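Local coordinates for ABC transporter periplasmic peptide-binding protein (Pseudoalteromonas, PDB 4QFL), which binds dipeptides such as Ala-Phe in the periplasm, probably handing them to an ABC transporter for uptake, at residues A[220-228]-A[239-247]; A[33-44]-A[51-61]. All coordinates share one frame; numbering follows the deposited sequence. Where two conformers were deposited one is given.

Contact 1 of 2, residues A[220-228]-A[239-247]; sequences RDHLVRFYK and LEQLVYDIT
Val224 and Tyr244 face each other as a hydrogen-bonded pair in an antiparallel strand pairing of this periplasmic binding protein, where strand 223-228 lies between 213-219 and 241-246, antiparallel to both. Tyr244 N reaches Val224 O at 2.8 Å, and Val224 N answers to Tyr244 O. Two residues on, Phe226 and Leu242 repeat the exchange; Phe226 N meets Leu242 O almost straight, with an N-H...O angle of 176°. Ile246 N to His222 O and Lys228 N to Glu240 O close the ends of the pairing.

The buried face carries Val224, Phe226, Leu242 and Tyr244. Val224 CG1 presses on Tyr244 CB at 3.3 Å, the two side chains lying alongside and pointing the same way. The tyrosine CG stands anti to its carbonyl carbon (chi1 -66°), which carries the ring along to Phe226, and Tyr244 CE1 comes within 3.9 Å of Phe226 CE2. These rings meet obliquely, planes 70° apart, while Val224 CG2 sits over one face of the Phe226 ring, toward its rim. An alanine in place of Tyr244 would keep the CB contact with Val224 CG1 but would probably open a gap beside Phe226 CE2 and take the ring partner from Tyr33.

On the other face the chains are more polar. Arg225 lies alongside Val243 and Gln241, its chain bent at chi3 (-52°), with NE salt-bridged to Glu217 of the adjoining strand 213-219; Asp245 pairs with Lys256.

Further out, helix 50-60 packs on the buried face through Ile55, Gln59 and Leu60, and strand 30-35 runs beside 241-246. A classic beta bulge, in which His222 and Leu223 both face Arg219, marks the start of strand 223-228. Next to it, Leu223 CD2 touches Val243 CG1 at 4.1 Å.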
loop_
_atom_site.group_PDB
_atom_site.type_symbol
_atom_site.label_atom_id
_atom_site.label_comp_id
_atom_site.label_asym_id
_atom_site.label_seq_id
_atom_site.Cartn_x
_atom_site.Cartn_y
_atom_site.Cartn_z
ATOM N N ARG A 220 4.474 -21.869 -5.038
ATOM C CA ARG A 220 4.203 -20.678 -5.832
ATOM C C ARG A 220 2.816 -20.710 -6.488
ATOM O O ARG A 220 2.466 -21.654 -7.200
ATOM C CB ARG A 220 5.321 -20.369 -6.837
ATOM C CG ARG A 220 5.725 -21.511 -7.732
ATOM C CD ARG A 220 6.434 -20.980 -8.978
ATOM N NE ARG A 220 7.777 -20.454 -8.716
ATOM C CZ ARG A 220 8.904 -21.001 -9.178
ATOM N NH1 ARG A 220 8.859 -22.093 -9.926
ATOM N NH2 ARG A 220 10.080 -20.455 -8.895
ATOM N N ASP A 221 2.035 -19.675 -6.187
ATOM C CA ASP A 221 0.701 -19.474 -6.735
ATOM C C ASP A 221 -0.344 -20.352 -6.069
ATOM O O ASP A 221 -1.529 -20.241 -6.371
ATOM C CB ASP A 221 0.696 -19.660 -8.254
ATOM C CG ASP A 221 1.485 -18.576 -8.970
ATOM O OD1 ASP A 221 1.203 -17.375 -8.736
ATOM O OD2 ASP A 221 2.397 -18.919 -9.752
ATOM N N HIS A 222 0.078 -21.207 -5.144
ATOM C CA HIS A 222 -0.865 -22.135 -4.521
ATOM C C HIS A 222 -1.050 -21.838 -3.052
ATOM O O HIS A 222 -2.162 -21.573 -2.611
ATOM C CB HIS A 222 -0.446 -23.594 -4.709
ATOM C CG HIS A 222 -1.399 -24.578 -4.096
ATOM N ND1 HIS A 222 -1.025 -25.856 -3.731
ATOM C CD2 HIS A 222 -2.714 -24.471 -3.782
ATOM C CE1 HIS A 222 -2.066 -26.491 -3.223
ATOM N NE2 HIS A 222 -3.104 -25.673 -3.243
ATOM N N LEU A 223 0.027 -21.880 -2.281
ATOM C CA LEU A 223 -0.144 -21.609 -0.865
ATOM C C LEU A 223 1.072 -21.120 -0.109
ATOM O O LEU A 223 2.207 -21.253 -0.551
ATOM C CB LEU A 223 -0.764 -22.803 -0.135
ATOM C CG LEU A 223 -0.035 -24.136 -0.022
ATOM C CD1 LEU A 223 1.281 -24.052 0.746
ATOM C CD2 LEU A 223 -0.970 -25.119 0.653
ATOM N N VAL A 224 0.797 -20.530 1.043
ATOM C CA VAL A 224 1.832 -20.204 1.994
ATOM C C VAL A 224 1.408 -20.732 3.359
ATOM O O VAL A 224 0.250 -20.621 3.762
ATOM C CB VAL A 224 2.188 -18.696 1.988
ATOM C CG1 VAL A 224 1.030 -17.879 1.487
ATOM C CG2 VAL A 224 2.663 -18.230 3.355
ATOM N N ARG A 225 2.354 -21.367 4.036
ATOM C CA ARG A 225 2.116 -21.955 5.331
ATOM C C ARG A 225 3.078 -21.340 6.349
ATOM O O ARG A 225 4.291 -21.288 6.123
ATOM C CB ARG A 225 2.305 -23.469 5.234
ATOM C CG ARG A 225 1.926 -24.225 6.470
ATOM C CD ARG A 225 2.362 -25.674 6.354
ATOM N NE ARG A 225 1.905 -26.302 5.116
ATOM C CZ ARG A 225 0.666 -26.734 4.916
ATOM N NH1 ARG A 225 -0.251 -26.584 5.860
ATOM N NH2 ARG A 225 0.334 -27.304 3.767
ATOM N N PHE A 226 2.509 -20.841 7.445
ATOM C CA PHE A 226 3.262 -20.342 8.588
ATOM C C PHE A 226 2.860 -21.135 9.827
ATOM O O PHE A 226 1.767 -21.721 9.883
ATOM C CB PHE A 226 2.922 -18.878 8.890
ATOM C CG PHE A 226 3.317 -17.899 7.811
ATOM C CD1 PHE A 226 4.352 -18.167 6.929
ATOM C CD2 PHE A 226 2.647 -16.686 7.703
ATOM C CE1 PHE A 226 4.706 -17.252 5.953
ATOM C CE2 PHE A 226 2.998 -15.762 6.721
ATOM C CZ PHE A 226 4.032 -16.052 5.845
ATOM N N TYR A 227 3.728 -21.147 10.832
ATOM C CA TYR A 227 3.353 -21.719 12.116
ATOM C C TYR A 227 3.665 -20.781 13.273
ATOM O O TYR A 227 4.492 -19.873 13.163
ATOM C CB TYR A 227 3.984 -23.096 12.327
ATOM C CG TYR A 227 5.485 -23.092 12.460
ATOM C CD1 TYR A 227 6.299 -22.984 11.342
ATOM C CD2 TYR A 227 6.086 -23.216 13.701
ATOM C CE1 TYR A 227 7.673 -22.990 11.458
ATOM C CE2 TYR A 227 7.455 -23.227 13.828
ATOM C CZ TYR A 227 8.246 -23.116 12.706
ATOM O OH TYR A 227 9.613 -23.129 12.834
ATOM N N LYS A 228 2.985 -21.009 14.384
ATOM C CA LYS A 228 3.090 -20.140 15.542
ATOM C C LYS A 228 4.532 -20.019 16.057
ATOM O O LYS A 228 5.278 -21.003 16.127
ATOM C CB LYS A 228 2.139 -20.636 16.639
ATOM C CG LYS A 228 2.753 -20.773 18.001
ATOM C CD LYS A 228 1.688 -21.022 19.059
ATOM C CE LYS A 228 2.249 -20.780 20.452
ATOM N NZ LYS A 228 1.193 -20.703 21.494
ATOM N N LEU A 239 -3.135 -19.048 17.384
ATOM C CA LEU A 239 -3.193 -20.017 16.286
ATOM C C LEU A 239 -1.944 -20.900 16.188
ATOM O O LEU A 239 -0.832 -20.422 16.367
ATOM C CB LEU A 239 -3.416 -19.291 14.956
ATOM C CG LEU A 239 -4.834 -18.827 14.649
ATOM C CD1 LEU A 239 -4.824 -17.809 13.527
ATOM C CD2 LEU A 239 -5.688 -20.029 14.290
ATOM N N GLU A 240 -2.137 -22.183 15.897
ATOM C CA GLU A 240 -1.020 -23.106 15.696
ATOM C C GLU A 240 -0.494 -23.018 14.267
ATOM O O GLU A 240 0.718 -23.059 14.012
ATOM C CB GLU A 240 -1.461 -24.547 15.971
ATOM C CG GLU A 240 -1.793 -24.844 17.420
ATOM C CD GLU A 240 -0.566 -24.875 18.301
ATOM O OE1 GLU A 240 0.519 -25.261 17.802
ATOM O OE2 GLU A 240 -0.688 -24.507 19.493
ATOM N N GLN A 241 -1.437 -22.919 13.340
ATOM C CA GLN A 241 -1.133 -22.929 11.928
ATOM C C GLN A 241 -1.914 -21.846 11.209
ATOM O O GLN A 241 -3.065 -21.570 11.538
ATOM C CB GLN A 241 -1.491 -24.275 11.315
ATOM C CG GLN A 241 -0.459 -25.352 11.500
ATOM C CD GLN A 241 -0.717 -26.529 10.571
ATOM O OE1 GLN A 241 -1.642 -26.491 9.750
ATOM N NE2 GLN A 241 0.095 -27.580 10.692
ATOM N N LEU A 242 -1.266 -21.245 10.223
ATOM C CA LEU A 242 -1.870 -20.249 9.364
ATOM C C LEU A 242 -1.501 -20.607 7.940
ATOM O O LEU A 242 -0.319 -20.617 7.589
ATOM C CB LEU A 242 -1.283 -18.876 9.671
ATOM C CG LEU A 242 -2.208 -17.772 10.162
ATOM C CD1 LEU A 242 -1.405 -16.471 10.240
ATOM C CD2 LEU A 242 -3.409 -17.633 9.233
ATOM N N VAL A 243 -2.499 -20.911 7.116
ATOM C CA VAL A 243 -2.255 -21.132 5.705
ATOM C C VAL A 243 -2.972 -20.050 4.906
ATOM O O VAL A 243 -4.107 -19.693 5.212
ATOM C CB VAL A 243 -2.749 -22.525 5.245
ATOM C CG1 VAL A 243 -2.227 -22.837 3.849
ATOM C CG2 VAL A 243 -2.312 -23.603 6.227
ATOM N N TYR A 244 -2.281 -19.511 3.904
ATOM C CA TYR A 244 -2.893 -18.645 2.902
ATOM C C TYR A 244 -3.140 -19.439 1.619
ATOM O O TYR A 244 -2.227 -20.058 1.063
ATOM C CB TYR A 244 -2.005 -17.439 2.596
ATOM C CG TYR A 244 -1.847 -16.486 3.742
ATOM C CD1 TYR A 244 -0.923 -16.730 4.746
ATOM C CD2 TYR A 244 -2.625 -15.349 3.829
ATOM C CE1 TYR A 244 -0.776 -15.866 5.804
ATOM C CE2 TYR A 244 -2.492 -14.475 4.893
ATOM C CZ TYR A 244 -1.557 -14.738 5.871
ATOM O OH TYR A 244 -1.405 -13.876 6.924
ATOM N N ASP A 245 -4.386 -19.415 1.163
ATOM C CA ASP A 245 -4.787 -20.100 -0.050
ATOM C C ASP A 245 -4.822 -19.059 -1.152
ATOM O O ASP A 245 -5.698 -18.206 -1.172
ATOM C CB ASP A 245 -6.173 -20.717 0.155
ATOM C CG ASP A 245 -6.685 -21.445 -1.067
ATOM O OD1 ASP A 245 -6.170 -21.194 -2.167
ATOM O OD2 ASP A 245 -7.619 -22.266 -0.927
ATOM N N ILE A 246 -3.849 -19.106 -2.048
ATOM C CA ILE A 246 -3.767 -18.110 -3.110
ATOM C C ILE A 246 -4.828 -18.343 -4.176
ATOM O O ILE A 246 -4.734 -19.275 -4.971
ATOM C CB ILE A 246 -2.401 -18.120 -3.760
ATOM C CG1 ILE A 246 -1.322 -17.974 -2.689
ATOM C CG2 ILE A 246 -2.303 -17.010 -4.782
ATOM C CD1 ILE A 246 -1.455 -16.740 -1.877
ATOM N N THR A 247 -5.841 -17.492 -4.187
ATOM C CA THR A 247 -6.988 -17.666 -5.068
ATOM C C THR A 247 -7.370 -16.316 -5.667
ATOM O O THR A 247 -8.148 -15.567 -5.075
ATOM C CB THR A 247 -8.200 -18.196 -4.292
ATOM O OG1 THR A 247 -7.814 -19.323 -3.501
ATOM C CG2 THR A 247 -9.299 -18.610 -5.242
#

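Contact 2 of 2, residues A[33-44]-A[51-61]; sequences YCAEANPVSFNP and STIDIIANQLY
Ser51, in the first turn of helix 50-60, donates a hydrogen bond from OG to Glu36 OE2, 3.2 Å away, coming from above the carboxylate plane. Thr52 OG1 accepts from Val40 N at 3.0 Å and also donates to a water held by Asn38 O, while its CG2 rests on Pro39 CB. Ile53 sends CD1 to the Pro44 ring. Through one water, Asp54 OD2 is joined to Tyr33 OH on the strand and to Glu36 OE1 just after it; Asp54 OD1 accepts from Ile527 N. The Ile55 side chain crosses Pro39 at about a right angle, CD1 against its CD. With CG1 wedged between backbone N and carbonyl carbon (chi1 67°), Ile56 points CD1 at Pro44 CD, 3.7 Å away, and CG2 at Phe42 CD2, 3.5 Å away. Leu60 CD1 reaches the edge of the Phe42 ring. Tyr61, just past the helix, donates OH to Phe42 O at 2.7 Å, and its CE2 lies against Pro44 CD. The loop is thus gripped by hydroxyls at both ends of the helix and by aliphatic carbons between. At the polar end, Glu36 also salt-bridges Arg383 of the phenylalanine pocket, a positive charge likely to favour the ionised carboxylate.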
loop_
_atom_site.group_PDB
_atom_site.type_symbol
_atom_site.label_atom_id
_atom_site.label_comp_id
_atom_site.label_asym_id
_atom_site.label_seq_id
_atom_site.Cartn_x
_atom_site.Cartn_y
_atom_site.Cartn_z
ATOM N N TYR A 33 -6.690 -18.551 5.194
ATOM C CA TYR A 33 -6.967 -17.217 4.690
ATOM C C TYR A 33 -6.944 -17.275 3.165
ATOM O O TYR A 33 -5.953 -17.698 2.567
ATOM C CB TYR A 33 -5.877 -16.276 5.209
ATOM C CG TYR A 33 -6.007 -14.811 4.850
ATOM C CD1 TYR A 33 -5.668 -14.347 3.576
ATOM C CD2 TYR A 33 -6.426 -13.878 5.793
ATOM C CE1 TYR A 33 -5.766 -12.999 3.250
ATOM C CE2 TYR A 33 -6.527 -12.533 5.478
ATOM C CZ TYR A 33 -6.192 -12.098 4.209
ATOM O OH TYR A 33 -6.289 -10.758 3.889
ATOM N N CYS A 34 -8.045 -16.868 2.536
ATOM C CA CYS A 34 -8.134 -16.816 1.072
ATOM C C CYS A 34 -7.583 -15.503 0.566
ATOM O O CYS A 34 -8.226 -14.463 0.719
ATOM C CB CYS A 34 -9.580 -16.942 0.588
ATOM S SG CYS A 34 -10.052 -18.595 -0.014
ATOM N N ALA A 35 -6.406 -15.575 -0.052
ATOM C CA ALA A 35 -5.662 -14.401 -0.513
ATOM C C ALA A 35 -5.862 -14.117 -2.001
ATOM O O ALA A 35 -5.953 -15.034 -2.815
ATOM C CB ALA A 35 -4.194 -14.587 -0.218
ATOM N N GLU A 36 -5.911 -12.839 -2.355
ATOM C CA GLU A 36 -6.217 -12.445 -3.726
ATOM C C GLU A 36 -5.021 -12.493 -4.695
ATOM O O GLU A 36 -5.192 -12.344 -5.903
ATOM C CB GLU A 36 -6.892 -11.062 -3.752
ATOM C CG GLU A 36 -5.952 -9.857 -3.568
ATOM C CD GLU A 36 -5.712 -9.491 -2.119
ATOM O OE1 GLU A 36 -6.031 -10.298 -1.215
ATOM O OE2 GLU A 36 -5.206 -8.375 -1.877
ATOM N N ALA A 37 -3.809 -12.696 -4.184
ATOM C CA ALA A 37 -2.650 -12.752 -5.068
ATOM C C ALA A 37 -1.448 -13.416 -4.429
ATOM O O ALA A 37 -1.352 -13.532 -3.218
ATOM C CB ALA A 37 -2.274 -11.368 -5.562
ATOM N N ASN A 38 -0.542 -13.854 -5.284
ATOM C CA ASN A 38 0.723 -14.431 -4.888
ATOM C C ASN A 38 1.606 -13.339 -4.257
ATOM O O ASN A 38 1.621 -12.203 -4.737
ATOM C CB ASN A 38 1.335 -15.003 -6.172
ATOM C CG ASN A 38 2.566 -15.827 -5.937
ATOM O OD1 ASN A 38 3.628 -15.506 -6.461
ATOM N ND2 ASN A 38 2.437 -16.908 -5.176
ATOM N N PRO A 39 2.329 -13.655 -3.165
ATOM C CA PRO A 39 3.250 -12.640 -2.630
ATOM C C PRO A 39 4.488 -12.544 -3.506
ATOM O O PRO A 39 4.974 -13.573 -3.971
ATOM C CB PRO A 39 3.638 -13.207 -1.260
ATOM C CG PRO A 39 3.562 -14.694 -1.454
ATOM C CD PRO A 39 2.421 -14.925 -2.422
ATOM N N VAL A 40 4.992 -11.333 -3.724
ATOM C CA VAL A 40 6.130 -11.120 -4.625
ATOM C C VAL A 40 7.460 -11.372 -3.930
ATOM O O VAL A 40 8.502 -11.466 -4.566
ATOM C CB VAL A 40 6.143 -9.695 -5.216
ATOM C CG1 VAL A 40 4.933 -9.475 -6.100
ATOM C CG2 VAL A 40 6.199 -8.662 -4.116
ATOM N N SER A 41 7.411 -11.483 -2.612
ATOM C CA SER A 41 8.610 -11.646 -1.817
ATOM C C SER A 41 8.175 -11.969 -0.398
ATOM O O SER A 41 6.996 -11.864 -0.067
ATOM C CB SER A 41 9.412 -10.344 -1.840
ATOM O OG SER A 41 10.653 -10.489 -1.177
ATOM N N PHE A 42 9.119 -12.366 0.441
ATOM C CA PHE A 42 8.826 -12.478 1.858
ATOM C C PHE A 42 9.481 -11.367 2.677
ATOM O O PHE A 42 9.509 -11.413 3.906
ATOM C CB PHE A 42 9.132 -13.886 2.366
ATOM C CG PHE A 42 8.106 -14.874 1.940
ATOM C CD1 PHE A 42 8.230 -15.542 0.744
ATOM C CD2 PHE A 42 6.962 -15.056 2.688
ATOM C CE1 PHE A 42 7.247 -16.423 0.330
ATOM C CE2 PHE A 42 5.991 -15.932 2.276
ATOM C CZ PHE A 42 6.135 -16.613 1.101
ATOM N N ASN A 43 9.980 -10.360 1.970
ATOM C CA ASN A 43 10.506 -9.161 2.598
ATOM C C ASN A 43 9.699 -7.932 2.191
ATOM O O ASN A 43 9.707 -7.538 1.025
ATOM C CB ASN A 43 11.976 -8.978 2.232
ATOM C CG ASN A 43 12.532 -7.669 2.714
ATOM O OD1 ASN A 43 11.897 -6.950 3.489
ATOM N ND2 ASN A 43 13.738 -7.346 2.262
ATOM N N PRO A 44 9.007 -7.308 3.160
ATOM C CA PRO A 44 8.119 -6.166 2.895
ATOM C C PRO A 44 8.826 -4.971 2.257
ATOM O O PRO A 44 8.172 -4.145 1.626
ATOM C CB PRO A 44 7.611 -5.787 4.293
ATOM C CG PRO A 44 7.755 -7.039 5.098
ATOM C CD PRO A 44 8.973 -7.722 4.572
ATOM N N SER A 51 -1.411 -6.865 -1.383
ATOM C CA SER A 51 -1.648 -8.298 -1.422
ATOM C C SER A 51 -0.496 -9.053 -0.783
ATOM O O SER A 51 -0.710 -10.005 -0.052
ATOM C CB SER A 51 -1.801 -8.745 -2.866
ATOM O OG SER A 51 -2.563 -7.799 -3.574
ATOM N N THR A 52 0.727 -8.625 -1.067
ATOM C CA THR A 52 1.901 -9.262 -0.496
ATOM C C THR A 52 2.060 -8.912 0.965
ATOM O O THR A 52 2.293 -9.785 1.790
ATOM C CB THR A 52 3.169 -8.865 -1.238
ATOM O OG1 THR A 52 3.082 -9.326 -2.588
ATOM C CG2 THR A 52 4.386 -9.500 -0.586
ATOM N N ILE A 53 1.931 -7.630 1.284
ATOM C CA ILE A 53 2.088 -7.163 2.662
ATOM C C ILE A 53 1.041 -7.769 3.599
ATOM O O ILE A 53 1.329 -8.071 4.764
ATOM C CB ILE A 53 2.036 -5.617 2.742
ATOM C CG1 ILE A 53 3.147 -5.001 1.884
ATOM C CG2 ILE A 53 2.159 -5.158 4.172
ATOM C CD1 ILE A 53 4.538 -5.511 2.214
ATOM N N ASP A 54 -0.174 -7.951 3.091
ATOM C CA ASP A 54 -1.243 -8.520 3.895
ATOM C C ASP A 54 -0.842 -9.907 4.366
ATOM O O ASP A 54 -1.241 -10.329 5.444
ATOM C CB ASP A 54 -2.560 -8.578 3.118
ATOM C CG ASP A 54 -3.350 -7.273 3.193
ATOM O OD1 ASP A 54 -2.957 -6.382 3.973
ATOM O OD2 ASP A 54 -4.372 -7.138 2.485
ATOM N N ILE A 55 -0.046 -10.607 3.558
ATOM C CA ILE A 55 0.427 -11.952 3.907
ATOM C C ILE A 55 1.577 -11.934 4.918
ATOM O O ILE A 55 1.514 -12.618 5.935
ATOM C CB ILE A 55 0.875 -12.758 2.659
ATOM C CG1 ILE A 55 -0.285 -12.923 1.688
ATOM C CG2 ILE A 55 1.423 -14.127 3.055
ATOM C CD1 ILE A 55 0.095 -13.558 0.371
ATOM N N ILE A 56 2.613 -11.141 4.653
ATOM C CA ILE A 56 3.892 -11.296 5.344
ATOM C C ILE A 56 4.204 -10.344 6.505
ATOM O O ILE A 56 4.878 -10.729 7.452
ATOM C CB ILE A 56 5.079 -11.236 4.339
ATOM C CG1 ILE A 56 5.193 -9.840 3.728
ATOM C CG2 ILE A 56 4.919 -12.289 3.256
ATOM C CD1 ILE A 56 6.357 -9.686 2.751
ATOM N N ALA A 57 3.721 -9.111 6.441
ATOM C CA ALA A 57 4.247 -8.043 7.293
ATOM C C ALA A 57 3.962 -8.202 8.785
ATOM O O ALA A 57 4.883 -8.304 9.593
ATOM C CB ALA A 57 3.743 -6.701 6.802
ATOM N N ASN A 58 2.681 -8.225 9.149
ATOM C CA ASN A 58 2.298 -8.323 10.550
ATOM C C ASN A 58 2.445 -9.726 11.090
ATOM O O ASN A 58 2.401 -9.923 12.302
ATOM C CB ASN A 58 0.854 -7.856 10.768
ATOM C CG ASN A 58 0.691 -6.379 10.575
ATOM O OD1 ASN A 58 -0.108 -5.930 9.749
ATOM N ND2 ASN A 58 1.446 -5.608 11.330
ATOM N N GLN A 59 2.611 -10.699 10.202
ATOM C CA GLN A 59 2.678 -12.091 10.624
ATOM C C GLN A 59 4.098 -12.548 10.957
ATOM O O GLN A 59 4.323 -13.185 11.977
ATOM C CB GLN A 59 2.048 -13.003 9.575
ATOM C CG GLN A 59 0.519 -12.987 9.565
ATOM C CD GLN A 59 -0.064 -11.625 9.260
ATOM O OE1 GLN A 59 0.106 -11.094 8.159
ATOM N NE2 GLN A 59 -0.759 -11.050 10.230
ATOM N N LEU A 60 5.058 -12.220 10.104
ATOM C CA LEU A 60 6.420 -12.704 10.297
ATOM C C LEU A 60 7.307 -11.724 11.024
ATOM O O LEU A 60 8.363 -12.105 11.516
ATOM C CB LEU A 60 7.064 -13.029 8.954
ATOM C CG LEU A 60 6.453 -14.156 8.141
ATOM C CD1 LEU A 60 7.044 -14.130 6.758
ATOM C CD2 LEU A 60 6.726 -15.484 8.816
ATOM N N TYR A 61 6.899 -10.459 11.070
ATOM C CA TYR A 61 7.794 -9.386 11.507
ATOM C C TYR A 61 7.207 -8.450 12.566
ATOM O O TYR A 61 6.016 -8.492 12.850
ATOM C CB TYR A 61 8.200 -8.527 10.305
ATOM C CG TYR A 61 8.948 -9.249 9.217
ATOM C CD1 TYR A 61 10.283 -9.603 9.383
ATOM C CD2 TYR A 61 8.328 -9.557 8.003
ATOM C CE1 TYR A 61 10.985 -10.262 8.367
ATOM C CE2 TYR A 61 9.021 -10.217 6.984
ATOM C CZ TYR A 61 10.348 -10.562 7.175
ATOM O OH TYR A 61 11.031 -11.218 6.177
HETATM O O HOH W 1 -5.403 -9.465 1.626
HETATM O O HOH W 2 -4.527 -6.176 -0.051
HETATM O O HOH W 3 -2.616 -11.813 -1.360
HETATM O O HOH W 4 1.246 -9.473 -4.418
#

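Contact 1 and contact 2 lie with their centres 10 Å apart on neighbouring strands of one sheet, 241-246 and 30-35. Backbone bonds probably join them: Asp245 N is 2.7 Å from Tyr33 O, and Thr247 N 2.8 Å from Ala35 O. The rings of Tyr244 and Tyr33 also meet, with Tyr244 CD2 3.2 Å from Tyr33 CD1. Contact 2 is nearer the dipeptide: the side chains of Ser51 and Ile53 are each about 5 Å from a bound residue, phenylalanine and alanine respectively, whereas that of Tyr244 is about 14 Å from the phenylalanine. Helix 50-60 packs on contact 1 with Ile55, Gln59 and Leu60, while its N-terminal end, with Gly50, reaches the dipeptide pocket.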